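Local coordinates for invasion-associated protein B (Bartonella henselae, PDB 3DTD), which is of unknown molecular function but is probably linked to host-cell invasion by this bacterium, at residues 76-81 / 133-138. Residues are numbered along the deposited sequence; the frame is centred on the assembly and turned at random.
Sequences LTVPFG and LAMTIA
G81 and A138 come together at the far end of two segments that run 28° apart in the same general sense, with CA atoms 9.3 Å apart between V78 and L133 but 5.6 Å apart between G81 and A138. At the wide end only side chains bridge the gap. L76 and L133 slide past each other in opposite directions, methyl against methyl, with CD2 of L76 4.0 Å from CD1 of L133. L76 sets CG anti to its backbone N, and its branch CD2 makes the contact. Two residues further along each strand, V78 and M135 likewise slide past each other in opposite directions: CE of M135 sits 3.9 Å from CG1 of V78, while the sulfur SD lies 4.1 Å from CB of V78. The methionine chain bends at its last torsion, and its terminal methyl is what meets CG1 of V78. These four residues are buried and belong to different sheets: 72-78 is a strand of the seven-stranded antiparallel sheet, 130-136 of the four-stranded one, and the apolar layer joins the two. Neighbours thicken it, V113 of strand 110-117 touching L76 and V78, and L145 of strand 144-151 touching M135. Beyond the strands the chains close up enough for main chain to meet main chain. The N of A138 donates to the carbonyl O of G81 at 2.9 Å, fairly straight at 152° but with the donor tilted 29° from the carbonyl plane. The same oxygen has the branch methyl CG2 of I137 3.4 Å away and CB of A138 at 3.8 Å, so apolar groups flank the bond. A second subunit also reaches this end: it hydrogen-bonds to the backbone of G81, and its T105 packs on A138.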
ATOM      1  N   LEU C  76      -4.697  37.496   5.520  1.00 36.79           N
ATOM      2  CA  LEU C  76      -3.711  37.142   4.525  1.00 38.64           C
ATOM      3  C   LEU C  76      -2.842  36.022   5.097  1.00 38.29           C
ATOM      4  O   LEU C  76      -2.372  36.117   6.227  1.00 39.37           O
ATOM      5  CB  LEU C  76      -2.869  38.374   4.183  1.00 40.60           C
ATOM      6  CG  LEU C  76      -1.661  38.285   3.253  1.00 47.81           C
ATOM      7  CD1 LEU C  76      -2.086  38.058   1.819  1.00 52.51           C
ATOM      8  CD2 LEU C  76      -0.844  39.558   3.367  1.00 43.77           C
ATOM      9  N   THR C  77      -2.654  34.955   4.326  1.00 39.23           N
ATOM     10  CA  THR C  77      -1.772  33.861   4.717  1.00 39.30           C
ATOM     11  C   THR C  77      -0.466  33.984   3.940  1.00 40.66           C
ATOM     12  O   THR C  77      -0.477  34.019   2.716  1.00 41.51           O
ATOM     13  CB  THR C  77      -2.417  32.479   4.470  1.00 41.31           C
ATOM     14  OG1 THR C  77      -3.714  32.435   5.079  1.00 45.21           O
ATOM     15  CG2 THR C  77      -1.557  31.365   5.054  1.00 38.71           C
ATOM     16  N   VAL C  78       0.647  34.078   4.665  1.00 41.56           N
ATOM     17  CA  VAL C  78       1.982  34.230   4.070  1.00 39.63           C
ATOM     18  C   VAL C  78       2.839  32.994   4.413  1.00 40.72           C
ATOM     19  O   VAL C  78       2.447  32.211   5.281  1.00 39.47           O
ATOM     20  CB  VAL C  78       2.673  35.583   4.504  1.00 39.17           C
ATOM     21  CG1 VAL C  78       1.859  36.795   4.043  1.00 38.77           C
ATOM     22  CG2 VAL C  78       2.930  35.637   5.999  1.00 36.29           C
ATOM     23  N   PRO C  79       3.983  32.792   3.718  1.00 40.77           N
ATOM     24  CA  PRO C  79       4.829  31.623   4.013  1.00 40.58           C
ATOM     25  C   PRO C  79       5.451  31.576   5.411  1.00 39.48           C
ATOM     26  O   PRO C  79       5.469  32.572   6.128  1.00 40.72           O
ATOM     27  CB  PRO C  79       5.958  31.727   2.972  1.00 39.27           C
ATOM     28  CG  PRO C  79       5.455  32.623   1.928  1.00 39.69           C
ATOM     29  CD  PRO C  79       4.538  33.581   2.602  1.00 38.10           C
ATOM     30  N   PHE C  80       5.950  30.396   5.773  1.00 38.81           N
ATOM     31  CA  PHE C  80       6.790  30.203   6.948  1.00 36.76           C
ATOM     32  C   PHE C  80       8.152  30.852   6.712  1.00 38.38           C
ATOM     33  O   PHE C  80       8.542  31.096   5.567  1.00 39.07           O
ATOM     34  CB  PHE C  80       7.004  28.706   7.193  1.00 36.23           C
ATOM     35  CG  PHE C  80       5.780  27.974   7.677  1.00 37.44           C
ATOM     36  CD1 PHE C  80       5.088  28.395   8.812  1.00 32.34           C
ATOM     37  CD2 PHE C  80       5.344  26.834   7.017  1.00 36.07           C
ATOM     38  CE1 PHE C  80       3.972  27.708   9.259  1.00 29.85           C
ATOM     39  CE2 PHE C  80       4.230  26.141   7.459  1.00 36.06           C
ATOM     40  CZ  PHE C  80       3.544  26.575   8.578  1.00 33.59           C
ATOM     41  N   GLY C  81       8.879  31.124   7.792  1.00 38.07           N
ATOM     42  CA  GLY C  81      10.236  31.663   7.679  1.00 38.91           C
ATOM     43  C   GLY C  81      10.310  33.175   7.584  1.00 40.15           C
ATOM     44  O   GLY C  81      11.374  33.732   7.300  1.00 40.96           O
ATOM     45  N   LEU C 133       3.126  42.436  -1.936  1.00 43.77           N
ATOM     46  CA  LEU C 133       3.502  42.194  -0.544  1.00 43.75           C
ATOM     47  C   LEU C 133       5.002  42.391  -0.326  1.00 41.95           C
ATOM     48  O   LEU C 133       5.815  42.023  -1.176  1.00 41.50           O
ATOM     49  CB  LEU C 133       3.096  40.788  -0.093  1.00 43.71           C
ATOM     50  CG  LEU C 133       1.657  40.300   0.143  1.00 45.76           C
ATOM     51  CD1 LEU C 133       0.583  41.395   0.068  1.00 43.26           C
ATOM     52  CD2 LEU C 133       1.319  39.179  -0.809  1.00 46.50           C
ATOM     53  N   ALA C 134       5.353  42.979   0.815  1.00 41.94           N
ATOM     54  CA  ALA C 134       6.750  43.163   1.211  1.00 42.56           C
ATOM     55  C   ALA C 134       6.950  42.748   2.668  1.00 40.75           C
ATOM     56  O   ALA C 134       6.243  43.222   3.562  1.00 40.17           O
ATOM     57  CB  ALA C 134       7.179  44.611   1.001  1.00 43.45           C
ATOM     58  N   MET C 135       7.910  41.855   2.897  1.00 42.05           N
ATOM     59  CA  MET C 135       8.205  41.358   4.247  1.00 41.47           C
ATOM     60  C   MET C 135       9.690  41.031   4.423  1.00 43.88           C
ATOM     61  O   MET C 135      10.474  41.155   3.482  1.00 43.74           O
ATOM     62  CB  MET C 135       7.309  40.158   4.603  1.00 39.15           C
ATOM     63  CG  MET C 135       7.407  38.970   3.656  1.00 39.34           C
ATOM     64  SD  MET C 135       5.921  37.942   3.644  1.00 36.97           S
ATOM     65  CE  MET C 135       4.860  38.867   2.544  1.00 41.61           C
ATOM     66  N   THR C 136      10.067  40.626   5.633  1.00 46.07           N
ATOM     67  CA  THR C 136      11.453  40.303   5.959  1.00 45.18           C
ATOM     68  C   THR C 136      11.578  38.815   6.302  1.00 45.55           C
ATOM     69  O   THR C 136      10.773  38.275   7.059  1.00 44.57           O
ATOM     70  CB  THR C 136      11.957  41.170   7.144  1.00 45.92           C
ATOM     71  OG1 THR C 136      11.597  42.540   6.926  1.00 48.52           O
ATOM     72  CG2 THR C 136      13.463  41.070   7.292  1.00 42.10           C
ATOM     73  N   ILE C 137      12.582  38.160   5.729  1.00 44.98           N
ATOM     74  CA  ILE C 137      12.877  36.759   6.028  1.00 46.74           C
ATOM     75  C   ILE C 137      13.685  36.656   7.326  1.00 47.88           C
ATOM     76  O   ILE C 137      14.648  37.402   7.521  1.00 46.29           O
ATOM     77  CB  ILE C 137      13.643  36.083   4.854  1.00 47.58           C
ATOM     78  CG1 ILE C 137      12.870  36.258   3.540  1.00 45.71           C
ATOM     79  CG2 ILE C 137      13.888  34.597   5.130  1.00 47.00           C
ATOM     80  CD1 ILE C 137      13.638  35.844   2.296  1.00 46.42           C
ATOM     81  N   ALA C 138      13.272  35.753   8.214  1.00 49.70           N
ATOM     82  CA  ALA C 138      14.031  35.453   9.429  1.00 52.06           C
ATOM     83  C   ALA C 138      15.195  34.529   9.089  1.00 55.33           C
ATOM     84  O   ALA C 138      15.098  33.304   9.192  1.00 59.19           O
ATOM     85  CB  ALA C 138      13.146  34.842  10.490  1.00 43.66           C
TER